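Long-range contacts in hemin degrading factor (Pseudomonas aeruginosa, PDB 4MF9), which binds heme as a heme-trafficking protein and probably also degrades it: residues A203-W208 and G236-E241; M263-N268 and Q335-R340; L308-K313 and T321-F326. One frame throughout, in Å; residues are numbered along the deposited sequence.

Contact 1 comes first along the chain. It closes a mostly helical loop of 27 residues, from helix 201-210 to the start of strand 240-243. Contact 2 opens only after contact 1 has closed. It pairs strand 262-268 with strand 332-338 across 66 residues that hold no helix. Contact 3, the hairpin 307-313/320-326, is nested inside that loop. No contact crosses another. All three reach one antiparallel sheet, in the order 262-268, 332-338, 320-326, 307-313, 240-243. W323 and L336 join contact 3 to contact 2 by a backbone bond. R312 meets W239 and W208 of contact 1. Contacts 2 and 3 both reach the heme.

Contact 1: A203-W208 and G236-E241; sequences ALREGW and GGEWAE
R205 reaches across from helix 201-210 to the turn that begins at G236. This glycine ends helix 228-235 with a positive phi of 104°. Just before it, the carbonyl of A235 accepts a hydrogen bond from R205 NE. G236 O takes two backbone N-H groups, from W239 and A240, one from each face of its plane, and so closes a tight turn. E238 brings its carboxylate to the same guanidinium. The two form a salt bridge, but the modelled atoms are too close for its fine geometry to be trusted.

W239 carries most of the packing. Its indole slides past that of W208 in the opposite direction, with the planes 34° apart. W208 CD1 sits 3.4 Å from W239 CD2, over one face of the W239 ring; E238 CG lies over the other. W239 CB in turn makes a CH-pi contact over the W208 pyrrole ring, 3.9 Å from its centroid. W208 extends there with CG anti to its backbone N (chi1 -168°), and its NE1 bonds to R312 O. W239 NE1 donates a hydrogen bond to a water 2.8 Å away, which donates in turn to R205 O. The strand begins at A240. Here a helix packs against the turn leading into edge strand 240-243 of the antiparallel sheet that carries the heme-pocket strands 262-268 and 332-338.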
loop_
_atom_site.group_PDB
_atom_site.type_symbol
_atom_site.label_atom_id
_atom_site.label_comp_id
_atom_site.label_asym_id
_atom_site.label_seq_id
_atom_site.Cartn_x
_atom_site.Cartn_y
_atom_site.Cartn_z
ATOM N N ALA A 203 3.804 9.052 30.044
ATOM C CA ALA A 203 3.613 7.635 29.880
ATOM C C ALA A 203 3.970 7.172 28.489
ATOM O O ALA A 203 4.670 6.257 28.349
ATOM C CB ALA A 203 2.181 7.247 30.214
ATOM N N LEU A 204 3.532 7.915 27.504
ATOM C CA LEU A 204 3.838 7.598 26.131
ATOM C C LEU A 204 5.332 7.581 25.890
ATOM O O LEU A 204 5.821 6.626 25.399
ATOM C CB LEU A 204 3.243 8.706 25.292
ATOM C CG LEU A 204 3.045 8.619 23.803
ATOM C CD1 LEU A 204 3.218 9.953 23.164
ATOM C CD2 LEU A 204 3.781 7.537 23.121
ATOM N N ARG A 205 6.014 8.588 26.354
ATOM C CA ARG A 205 7.468 8.653 26.279
ATOM C C ARG A 205 8.143 7.530 27.043
ATOM O O ARG A 205 9.095 6.951 26.586
ATOM C CB ARG A 205 7.971 9.980 26.812
ATOM C CG ARG A 205 7.783 11.197 25.967
ATOM C CD ARG A 205 8.409 12.430 26.632
ATOM N NE ARG A 205 9.564 12.800 25.837
ATOM C CZ ARG A 205 10.829 12.792 26.202
ATOM N NH1 ARG A 205 11.211 12.498 27.437
ATOM N NH2 ARG A 205 11.724 13.121 25.315
ATOM N N GLU A 206 7.603 7.225 28.211
ATOM C CA GLU A 206 8.165 6.123 28.958
ATOM C C GLU A 206 8.069 4.808 28.221
ATOM O O GLU A 206 9.049 4.138 28.033
ATOM C CB GLU A 206 7.504 6.028 30.334
ATOM C CG GLU A 206 8.125 4.954 31.181
ATOM C CD GLU A 206 7.674 4.960 32.655
ATOM O OE1 GLU A 206 6.974 5.878 33.112
ATOM O OE2 GLU A 206 8.053 4.009 33.290
ATOM N N GLY A 207 6.886 4.528 27.693
ATOM C CA GLY A 207 6.669 3.357 26.865
ATOM C C GLY A 207 7.500 3.367 25.592
ATOM O O GLY A 207 7.980 2.314 25.151
ATOM N N TRP A 208 7.668 4.550 25.001
ATOM C CA TRP A 208 8.471 4.705 23.782
ATOM C C TRP A 208 9.910 4.264 24.030
ATOM O O TRP A 208 10.462 3.462 23.276
ATOM C CB TRP A 208 8.458 6.165 23.304
ATOM C CG TRP A 208 9.026 6.374 21.902
ATOM C CD1 TRP A 208 10.275 6.029 21.451
ATOM C CD2 TRP A 208 8.363 7.000 20.796
ATOM N NE1 TRP A 208 10.419 6.392 20.130
ATOM C CE2 TRP A 208 9.256 6.986 19.705
ATOM C CE3 TRP A 208 7.096 7.566 20.624
ATOM C CZ2 TRP A 208 8.924 7.530 18.459
ATOM C CZ3 TRP A 208 6.769 8.104 19.389
ATOM C CH2 TRP A 208 7.678 8.082 18.322
ATOM N N GLY A 236 9.103 14.159 21.520
ATOM C CA GLY A 236 10.300 14.940 21.802
ATOM C C GLY A 236 11.341 14.686 20.728
ATOM O O GLY A 236 11.374 13.598 20.141
ATOM N N GLY A 237 12.200 15.677 20.492
ATOM C CA GLY A 237 13.160 15.649 19.401
ATOM C C GLY A 237 14.110 14.471 19.344
ATOM O O GLY A 237 14.563 14.098 18.264
ATOM N N GLU A 238 14.411 13.854 20.482
ATOM C CA GLU A 238 15.294 12.691 20.437
ATOM C C GLU A 238 14.612 11.481 19.780
ATOM O O GLU A 238 15.285 10.574 19.282
ATOM C CB GLU A 238 15.830 12.341 21.831
ATOM C CG GLU A 238 14.830 11.735 22.798
ATOM C CD GLU A 238 13.977 12.765 23.509
ATOM O OE1 GLU A 238 13.709 13.835 22.928
ATOM O OE2 GLU A 238 13.563 12.497 24.656
ATOM N N TRP A 239 13.281 11.474 19.772
ATOM C CA TRP A 239 12.536 10.329 19.222
ATOM C C TRP A 239 11.927 10.643 17.851
ATOM O O TRP A 239 11.727 9.744 17.022
ATOM C CB TRP A 239 11.415 9.884 20.178
ATOM C CG TRP A 239 11.871 9.392 21.538
ATOM C CD1 TRP A 239 11.506 9.900 22.759
ATOM C CD2 TRP A 239 12.780 8.310 21.811
ATOM N NE1 TRP A 239 12.130 9.197 23.775
ATOM C CE2 TRP A 239 12.917 8.220 23.221
ATOM C CE3 TRP A 239 13.488 7.407 21.006
ATOM C CZ2 TRP A 239 13.732 7.259 23.839
ATOM C CZ3 TRP A 239 14.305 6.454 21.625
ATOM C CH2 TRP A 239 14.413 6.388 23.033
ATOM N N ALA A 240 11.601 11.912 17.624
ATOM C CA ALA A 240 10.928 12.301 16.381
ATOM C C ALA A 240 11.080 13.785 16.104
ATOM O O ALA A 240 10.820 14.610 16.983
ATOM C CB ALA A 240 9.459 11.930 16.441
ATOM N N GLU A 241 11.469 14.110 14.883
ATOM C CA GLU A 241 11.646 15.481 14.445
ATOM C C GLU A 241 10.993 15.729 13.113
ATOM O O GLU A 241 11.209 14.998 12.249
ATOM C CB GLU A 241 13.126 15.786 14.267
ATOM C CG GLU A 241 14.025 15.487 15.433
ATOM C CD GLU A 241 15.492 15.802 15.130
ATOM O OE1 GLU A 241 15.972 16.792 15.607
ATOM O OE2 GLU A 241 16.155 15.089 14.445
HETATM O O HOH W 1 11.586 8.766 26.470
#

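Contact 2: M263-N268 and Q335-R340; sequences MVFVGN and QLFGAR. With HEM (protoporphyrin IX containing Fe), chain C.
F265 and F337 meet on the heme side of an antiparallel strand pair in the HemS/ChuX sheet. Their side chains cross at about a right angle, with the ring planes 57° apart. F337 CE2 lies over one face of the F265 ring, and F265 CE1 comes within 3.6 Å of F337 CD2. Each ring also meets the heme. F265 leans CZ to 3.5 Å from the heme CHA carbon, while the heme CAA carbon lies over a face of F337. Q335 shares this side of the sheet, its chain passing F265 CB with the amide plane 71° from the ring. V264 and L336 point to the other side, where both pack on F252 of helix 247-258.

Four backbone bonds fix the register through the pairs M263-F337 and F265-Q335. One of them runs from F265 N to Q335 O, at 2.9 Å. R340, a heme-binding residue, reaches the heme propionate that carries O1A; the modelled link there is implausibly short and doubtful. R340 NH1 also bonds to E344 O and D317. M263 bends at its last torsion (chi3 74°), which turns CE to 4.0 Å from the heme methyl CMA.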
loop_
_atom_site.group_PDB
_atom_site.type_symbol
_atom_site.label_atom_id
_atom_site.label_comp_id
_atom_site.label_asym_id
_atom_site.label_seq_id
_atom_site.Cartn_x
_atom_site.Cartn_y
_atom_site.Cartn_z
ATOM N N MET A 263 14.326 0.265 2.453
ATOM C CA MET A 263 13.012 -0.345 2.483
ATOM C C MET A 263 11.964 0.724 2.290
ATOM O O MET A 263 12.032 1.725 2.926
ATOM C CB MET A 263 12.762 -1.065 3.791
ATOM C CG MET A 263 13.731 -2.154 4.095
ATOM S SD MET A 263 13.474 -3.030 5.605
ATOM C CE MET A 263 12.062 -3.977 5.100
ATOM N N VAL A 264 11.027 0.493 1.404
ATOM C CA VAL A 264 9.992 1.413 1.148
ATOM C C VAL A 264 8.637 0.754 1.413
ATOM O O VAL A 264 8.309 -0.145 0.715
ATOM C CB VAL A 264 10.044 1.919 -0.324
ATOM C CG1 VAL A 264 8.938 2.859 -0.612
ATOM C CG2 VAL A 264 11.383 2.532 -0.673
ATOM N N PHE A 265 7.899 1.267 2.396
ATOM C CA PHE A 265 6.597 0.734 2.812
ATOM C C PHE A 265 5.504 1.635 2.272
ATOM O O PHE A 265 5.501 2.834 2.539
ATOM C CB PHE A 265 6.469 0.751 4.353
ATOM C CG PHE A 265 7.231 -0.344 5.065
ATOM C CD1 PHE A 265 8.621 -0.382 5.042
ATOM C CD2 PHE A 265 6.555 -1.296 5.808
ATOM C CE1 PHE A 265 9.310 -1.379 5.719
ATOM C CE2 PHE A 265 7.239 -2.295 6.481
ATOM C CZ PHE A 265 8.617 -2.336 6.429
ATOM N N VAL A 266 4.584 1.094 1.549
ATOM C CA VAL A 266 3.417 1.807 1.113
ATOM C C VAL A 266 2.156 0.991 1.295
ATOM O O VAL A 266 2.088 -0.072 0.854
ATOM C CB VAL A 266 3.548 2.218 -0.383
ATOM C CG1 VAL A 266 2.265 2.761 -0.936
ATOM C CG2 VAL A 266 4.650 3.250 -0.549
ATOM N N GLY A 267 1.177 1.567 1.937
ATOM C CA GLY A 267 -0.058 0.851 2.131
ATOM C C GLY A 267 -1.281 1.697 2.381
ATOM O O GLY A 267 -1.266 2.924 2.262
ATOM N N ASN A 268 -2.351 0.995 2.729
ATOM C CA ASN A 268 -3.623 1.583 3.085
ATOM C C ASN A 268 -4.091 0.807 4.313
ATOM O O ASN A 268 -3.320 0.035 4.875
ATOM C CB ASN A 268 -4.605 1.461 1.912
ATOM C CG ASN A 268 -4.706 0.038 1.375
ATOM O OD1 ASN A 268 -5.106 -0.878 2.098
ATOM N ND2 ASN A 268 -4.361 -0.150 0.105
ATOM N N GLN A 335 6.724 5.114 4.110
ATOM C CA GLN A 335 7.738 5.082 5.153
ATOM C C GLN A 335 9.007 4.525 4.581
ATOM O O GLN A 335 8.953 3.604 3.824
ATOM C CB GLN A 335 7.358 4.150 6.285
ATOM C CG GLN A 335 6.229 4.533 7.184
ATOM C CD GLN A 335 5.955 3.413 8.192
ATOM O OE1 GLN A 335 6.263 3.518 9.363
ATOM N NE2 GLN A 335 5.440 2.330 7.702
ATOM N N LEU A 336 10.121 5.050 5.021
ATOM C CA LEU A 336 11.404 4.566 4.622
ATOM C C LEU A 336 12.212 4.032 5.803
ATOM O O LEU A 336 12.305 4.681 6.781
ATOM C CB LEU A 336 12.170 5.668 3.954
ATOM C CG LEU A 336 11.969 5.760 2.460
ATOM C CD1 LEU A 336 10.556 6.140 2.212
ATOM C CD2 LEU A 336 12.936 6.756 1.901
ATOM N N PHE A 337 12.821 2.877 5.630
ATOM C CA PHE A 337 13.779 2.383 6.613
ATOM C C PHE A 337 15.036 2.002 5.848
ATOM O O PHE A 337 15.065 2.063 4.603
ATOM C CB PHE A 337 13.266 1.136 7.339
ATOM C CG PHE A 337 11.972 1.333 8.088
ATOM C CD1 PHE A 337 11.961 1.397 9.481
ATOM C CD2 PHE A 337 10.760 1.405 7.403
ATOM C CE1 PHE A 337 10.783 1.555 10.175
ATOM C CE2 PHE A 337 9.572 1.560 8.099
ATOM C CZ PHE A 337 9.587 1.643 9.488
ATOM N N GLY A 338 16.067 1.592 6.584
ATOM C CA GLY A 338 17.220 0.964 5.965
ATOM C C GLY A 338 16.971 -0.528 5.866
ATOM O O GLY A 338 16.214 -1.098 6.651
ATOM N N ALA A 339 17.592 -1.175 4.890
ATOM C CA ALA A 339 17.418 -2.612 4.755
ATOM C C ALA A 339 18.074 -3.327 5.934
ATOM O O ALA A 339 19.212 -3.026 6.289
ATOM C CB ALA A 339 18.000 -3.087 3.431
ATOM N N ARG A 340 17.378 -4.292 6.507
ATOM C CA ARG A 340 17.809 -5.006 7.681
ATOM C C ARG A 340 17.069 -6.347 7.898
ATOM O O ARG A 340 15.906 -6.427 7.685
ATOM C CB ARG A 340 17.622 -4.049 8.859
ATOM C CG ARG A 340 17.470 -4.603 10.240
ATOM C CD ARG A 340 17.143 -3.457 11.196
ATOM N NE ARG A 340 15.793 -3.527 11.738
ATOM C CZ ARG A 340 15.411 -4.425 12.612
ATOM N NH1 ARG A 340 16.282 -5.278 13.043
ATOM N NH2 ARG A 340 14.190 -4.438 13.097
HETATM C CHA HEM C . 8.594 -3.199 9.834
HETATM C CHB HEM C . 10.537 -7.343 8.618
HETATM C CHC HEM C . 6.363 -9.524 9.586
HETATM C CHD HEM C . 4.250 -5.228 9.632
HETATM C C1A HEM C . 9.505 -4.160 9.501
HETATM C C2A HEM C . 10.904 -3.954 9.336
HETATM C C3A HEM C . 11.434 -5.113 9.021
HETATM C C4A HEM C . 10.378 -6.021 8.939
HETATM C CMA HEM C . 12.889 -5.357 8.737
HETATM C CAA HEM C . 11.685 -2.702 9.517
HETATM C CBA HEM C . 12.954 -2.786 10.404
HETATM C CGA HEM C . 12.500 -2.922 11.812
HETATM O O1A HEM C . 13.007 -3.745 12.569
HETATM O O2A HEM C . 11.612 -2.199 12.172
HETATM C C1B HEM C . 9.516 -8.262 8.818
HETATM C C2B HEM C . 9.784 -9.626 8.632
HETATM C C3B HEM C . 8.649 -10.286 8.901
HETATM C C4B HEM C . 7.653 -9.250 9.256
HETATM C CMB HEM C . 11.107 -10.221 8.250
HETATM C CAB HEM C . 8.551 -11.774 8.832
HETATM C CBB HEM C . 7.480 -12.450 8.550
HETATM C C1C HEM C . 5.414 -8.577 9.702
HETATM C C2C HEM C . 4.091 -8.814 10.013
HETATM C C3C HEM C . 3.471 -7.602 10.035
HETATM C C4C HEM C . 4.427 -6.594 9.723
HETATM C CMC HEM C . 3.472 -10.148 10.298
HETATM C CAC HEM C . 2.071 -7.389 10.311
HETATM C CBC HEM C . 1.603 -6.199 10.079
HETATM C C1D HEM C . 5.282 -4.285 9.716
HETATM C C2D HEM C . 5.081 -2.813 9.883
HETATM C C3D HEM C . 6.299 -2.282 9.951
HETATM C C4D HEM C . 7.232 -3.407 9.817
HETATM C CMD HEM C . 3.800 -2.014 9.977
HETATM C CAD HEM C . 6.623 -0.820 10.113
HETATM C CBD HEM C . 7.041 -0.564 11.560
HETATM C CGD HEM C . 7.085 0.839 12.084
HETATM O O1D HEM C . 8.117 1.155 12.637
HETATM O O2D HEM C . 6.158 1.631 12.019
HETATM N NA HEM C . 9.197 -5.442 9.241
HETATM N NB HEM C . 8.245 -8.060 9.196
HETATM N NC HEM C . 5.573 -7.262 9.546
HETATM N ND HEM C . 6.577 -4.563 9.677
HETATM FE FE HEM C . 7.348 -6.222 9.498
#

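Contact 3: L308-K313 and T321-F326; sequences LWRVRK and TSWEAF. With HEM (protoporphyrin IX containing Fe), chain C.
K313 and E324 form a salt bridge, with K313 NZ 3.0 Å from E324 OE2. The two side chains come from opposite directions. Bends at chi3 and chi4 of K313 (chi4 -85°) bring its amine back over the second strand. The other carboxylate oxygen, E324 OE1, pairs with R228, so two cations share this buried acid and probably favour its charged form. K313 also lies beside a heme propionate, but its CE is modelled too close to O1D for the details to be relied on. A water sits among these groups, 2.9 Å from S322 OG, with weak bonds to K313 NZ and V311 O.

The backbones are held by four hydrogen bonds, in the pairs W309-E324 and V311-S322. The shortest include V311 N to S322 O, at 2.8 Å. CA-H...O contacts lie between them, such as W323 CA to W309 O at 3.1 Å.

V311 turns CG2 to the stem of E324, 3.9 Å from its CD, and crosses it at about a right angle. Further along this side, W309 puts CD1 against F326 CE1 at 3.7 Å, with the pyrrole and phenyl planes 82° apart. Both rings pack on L232 of helix 228-235.

On the other side of the sheet, R310 and W323 run side by side and point the same way. R310 CB lies 4.0 Å from W323 NE1, and both polar ends bond to A354 O. E241 pairs with R310 and with R312, which also pairs with E355. L308 spreads its branches, CD2 to the W323 benzene ring and CD1 to A325 CB. This is an antiparallel beta hairpin of the C-terminal HemS/ChuX domain, with the K313 end of one strand lining the heme pocket at a propionate.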
loop_
_atom_site.group_PDB
_atom_site.type_symbol
_atom_site.label_atom_id
_atom_site.label_comp_id
_atom_site.label_asym_id
_atom_site.label_seq_id
_atom_site.Cartn_x
_atom_site.Cartn_y
_atom_site.Cartn_z
ATOM N N LEU A 308 6.381 15.471 7.319
ATOM C CA LEU A 308 7.471 14.535 7.103
ATOM C C LEU A 308 8.280 14.460 8.393
ATOM O O LEU A 308 8.769 15.491 8.894
ATOM C CB LEU A 308 8.373 15.020 5.958
ATOM C CG LEU A 308 9.480 14.003 5.681
ATOM C CD1 LEU A 308 8.845 12.639 5.279
ATOM C CD2 LEU A 308 10.454 14.498 4.638
ATOM N N TRP A 309 8.413 13.252 8.938
ATOM C CA TRP A 309 9.090 13.063 10.221
ATOM C C TRP A 309 10.246 12.088 10.124
ATOM O O TRP A 309 10.141 11.048 9.455
ATOM C CB TRP A 309 8.096 12.501 11.241
ATOM C CG TRP A 309 7.068 13.470 11.677
ATOM C CD1 TRP A 309 5.891 13.761 11.048
ATOM C CD2 TRP A 309 7.108 14.270 12.857
ATOM N NE1 TRP A 309 5.201 14.708 11.761
ATOM C CE2 TRP A 309 5.925 15.033 12.882
ATOM C CE3 TRP A 309 8.033 14.418 13.900
ATOM C CZ2 TRP A 309 5.645 15.937 13.908
ATOM C CZ3 TRP A 309 7.749 15.304 14.917
ATOM C CH2 TRP A 309 6.567 16.056 14.917
ATOM N N ARG A 310 11.333 12.417 10.793
ATOM C CA ARG A 310 12.356 11.478 11.114
ATOM C C ARG A 310 11.991 10.821 12.470
ATOM O O ARG A 310 11.762 11.490 13.392
ATOM C CB ARG A 310 13.734 12.116 11.208
ATOM C CG ARG A 310 14.833 11.277 11.777
ATOM C CD ARG A 310 16.251 11.874 11.595
ATOM N NE ARG A 310 16.320 13.279 11.950
ATOM C CZ ARG A 310 16.843 14.235 11.198
ATOM N NH1 ARG A 310 17.371 13.963 10.015
ATOM N NH2 ARG A 310 16.870 15.463 11.645
ATOM N N VAL A 311 11.977 9.511 12.532
ATOM C CA VAL A 311 11.518 8.837 13.753
ATOM C C VAL A 311 12.545 7.812 14.196
ATOM O O VAL A 311 13.112 7.109 13.354
ATOM C CB VAL A 311 10.174 8.113 13.516
ATOM C CG1 VAL A 311 9.637 7.491 14.823
ATOM C CG2 VAL A 311 9.149 9.068 12.928
ATOM N N ARG A 312 12.774 7.719 15.499
ATOM C CA ARG A 312 13.676 6.763 16.060
ATOM C C ARG A 312 12.963 5.931 17.143
ATOM O O ARG A 312 12.416 6.472 18.065
ATOM C CB ARG A 312 14.973 7.388 16.588
ATOM C CG ARG A 312 15.498 8.607 15.864
ATOM C CD ARG A 312 16.734 9.199 16.537
ATOM N NE ARG A 312 17.274 10.269 15.762
ATOM C CZ ARG A 312 16.896 11.516 15.868
ATOM N NH1 ARG A 312 16.003 11.857 16.754
ATOM N NH2 ARG A 312 17.410 12.412 15.067
ATOM N N LYS A 313 12.977 4.637 16.992
ATOM C CA LYS A 313 12.335 3.741 17.918
ATOM C C LYS A 313 13.332 2.692 18.459
ATOM O O LYS A 313 14.010 2.075 17.724
ATOM C CB LYS A 313 11.145 3.033 17.259
ATOM C CG LYS A 313 10.217 3.865 16.421
ATOM C CD LYS A 313 8.941 3.125 16.048
ATOM C CE LYS A 313 8.949 2.744 14.581
ATOM N NZ LYS A 313 8.491 3.777 13.638
ATOM N N THR A 321 15.761 3.750 12.750
ATOM C CA THR A 321 15.435 5.067 12.229
ATOM C C THR A 321 14.619 4.952 10.945
ATOM O O THR A 321 14.937 4.146 10.077
ATOM C CB THR A 321 16.713 5.856 11.928
ATOM O OG1 THR A 321 17.591 5.772 13.062
ATOM C CG2 THR A 321 16.384 7.312 11.647
ATOM N N SER A 322 13.575 5.765 10.828
ATOM C CA SER A 322 12.716 5.757 9.649
ATOM C C SER A 322 12.315 7.183 9.337
ATOM O O SER A 322 12.428 8.057 10.197
ATOM C CB SER A 322 11.458 4.933 9.917
ATOM O OG SER A 322 10.717 5.498 10.985
ATOM N N TRP A 323 11.868 7.416 8.103
ATOM C CA TRP A 323 11.192 8.654 7.731
ATOM C C TRP A 323 9.746 8.293 7.419
ATOM O O TRP A 323 9.486 7.288 6.751
ATOM C CB TRP A 323 11.832 9.277 6.488
ATOM C CG TRP A 323 13.119 10.006 6.763
ATOM C CD1 TRP A 323 13.996 9.783 7.792
ATOM C CD2 TRP A 323 13.660 11.090 6.003
ATOM N NE1 TRP A 323 15.061 10.658 7.703
ATOM C CE2 TRP A 323 14.875 11.467 6.611
ATOM C CE3 TRP A 323 13.241 11.766 4.850
ATOM C CZ2 TRP A 323 15.666 12.498 6.118
ATOM C CZ3 TRP A 323 14.031 12.793 4.362
ATOM C CH2 TRP A 323 15.233 13.149 4.996
ATOM N N GLU A 324 8.812 9.099 7.917
ATOM C CA GLU A 324 7.387 8.826 7.772
ATOM C C GLU A 324 6.682 10.077 7.241
ATOM O O GLU A 324 6.754 11.155 7.835
ATOM C CB GLU A 324 6.813 8.329 9.115
ATOM C CG GLU A 324 7.632 7.149 9.658
ATOM C CD GLU A 324 7.076 6.498 10.906
ATOM O OE1 GLU A 324 6.004 6.915 11.399
ATOM O OE2 GLU A 324 7.730 5.551 11.392
ATOM N N ALA A 325 6.032 9.926 6.090
ATOM C CA ALA A 325 5.319 11.026 5.446
ATOM C C ALA A 325 3.817 10.832 5.637
ATOM O O ALA A 325 3.290 9.727 5.458
ATOM C CB ALA A 325 5.668 11.074 3.983
ATOM N N PHE A 326 3.122 11.877 5.995
ATOM C CA PHE A 326 1.720 11.875 6.242
ATOM C C PHE A 326 0.952 12.879 5.377
ATOM O O PHE A 326 1.465 13.918 5.054
ATOM C CB PHE A 326 1.431 12.206 7.672
ATOM C CG PHE A 326 2.124 11.295 8.656
ATOM C CD1 PHE A 326 3.411 11.528 9.052
ATOM C CD2 PHE A 326 1.475 10.204 9.167
ATOM C CE1 PHE A 326 4.028 10.726 9.965
ATOM C CE2 PHE A 326 2.094 9.371 10.058
ATOM C CZ PHE A 326 3.377 9.620 10.437
HETATM C CHA HEM C . 8.594 -3.199 9.834
HETATM C CHB HEM C . 10.537 -7.343 8.618
HETATM C CHC HEM C . 6.363 -9.524 9.586
HETATM C CHD HEM C . 4.250 -5.228 9.632
HETATM C C1A HEM C . 9.505 -4.160 9.501
HETATM C C2A HEM C . 10.904 -3.954 9.336
HETATM C C3A HEM C . 11.434 -5.113 9.021
HETATM C C4A HEM C . 10.378 -6.021 8.939
HETATM C CMA HEM C . 12.889 -5.357 8.737
HETATM C CAA HEM C . 11.685 -2.702 9.517
HETATM C CBA HEM C . 12.954 -2.786 10.404
HETATM C CGA HEM C . 12.500 -2.922 11.812
HETATM O O1A HEM C . 13.007 -3.745 12.569
HETATM O O2A HEM C . 11.612 -2.199 12.172
HETATM C C1B HEM C . 9.516 -8.262 8.818
HETATM C C2B HEM C . 9.784 -9.626 8.632
HETATM C C3B HEM C . 8.649 -10.286 8.901
HETATM C C4B HEM C . 7.653 -9.250 9.256
HETATM C CMB HEM C . 11.107 -10.221 8.250
HETATM C CAB HEM C . 8.551 -11.774 8.832
HETATM C CBB HEM C . 7.480 -12.450 8.550
HETATM C C1C HEM C . 5.414 -8.577 9.702
HETATM C C2C HEM C . 4.091 -8.814 10.013
HETATM C C3C HEM C . 3.471 -7.602 10.035
HETATM C C4C HEM C . 4.427 -6.594 9.723
HETATM C CMC HEM C . 3.472 -10.148 10.298
HETATM C CAC HEM C . 2.071 -7.389 10.311
HETATM C CBC HEM C . 1.603 -6.199 10.079
HETATM C C1D HEM C . 5.282 -4.285 9.716
HETATM C C2D HEM C . 5.081 -2.813 9.883
HETATM C C3D HEM C . 6.299 -2.282 9.951
HETATM C C4D HEM C . 7.232 -3.407 9.817
HETATM C CMD HEM C . 3.800 -2.014 9.977
HETATM C CAD HEM C . 6.623 -0.820 10.113
HETATM C CBD HEM C . 7.041 -0.564 11.560
HETATM C CGD HEM C . 7.085 0.839 12.084
HETATM O O1D HEM C . 8.117 1.155 12.637
HETATM O O2D HEM C . 6.158 1.631 12.019
HETATM N NA HEM C . 9.197 -5.442 9.241
HETATM N NB HEM C . 8.245 -8.060 9.196
HETATM N NC HEM C . 5.573 -7.262 9.546
HETATM N ND HEM C . 6.577 -4.563 9.677
HETATM FE FE HEM C . 7.348 -6.222 9.498
HETATM O O HOH W 2 11.672 4.105 13.353
#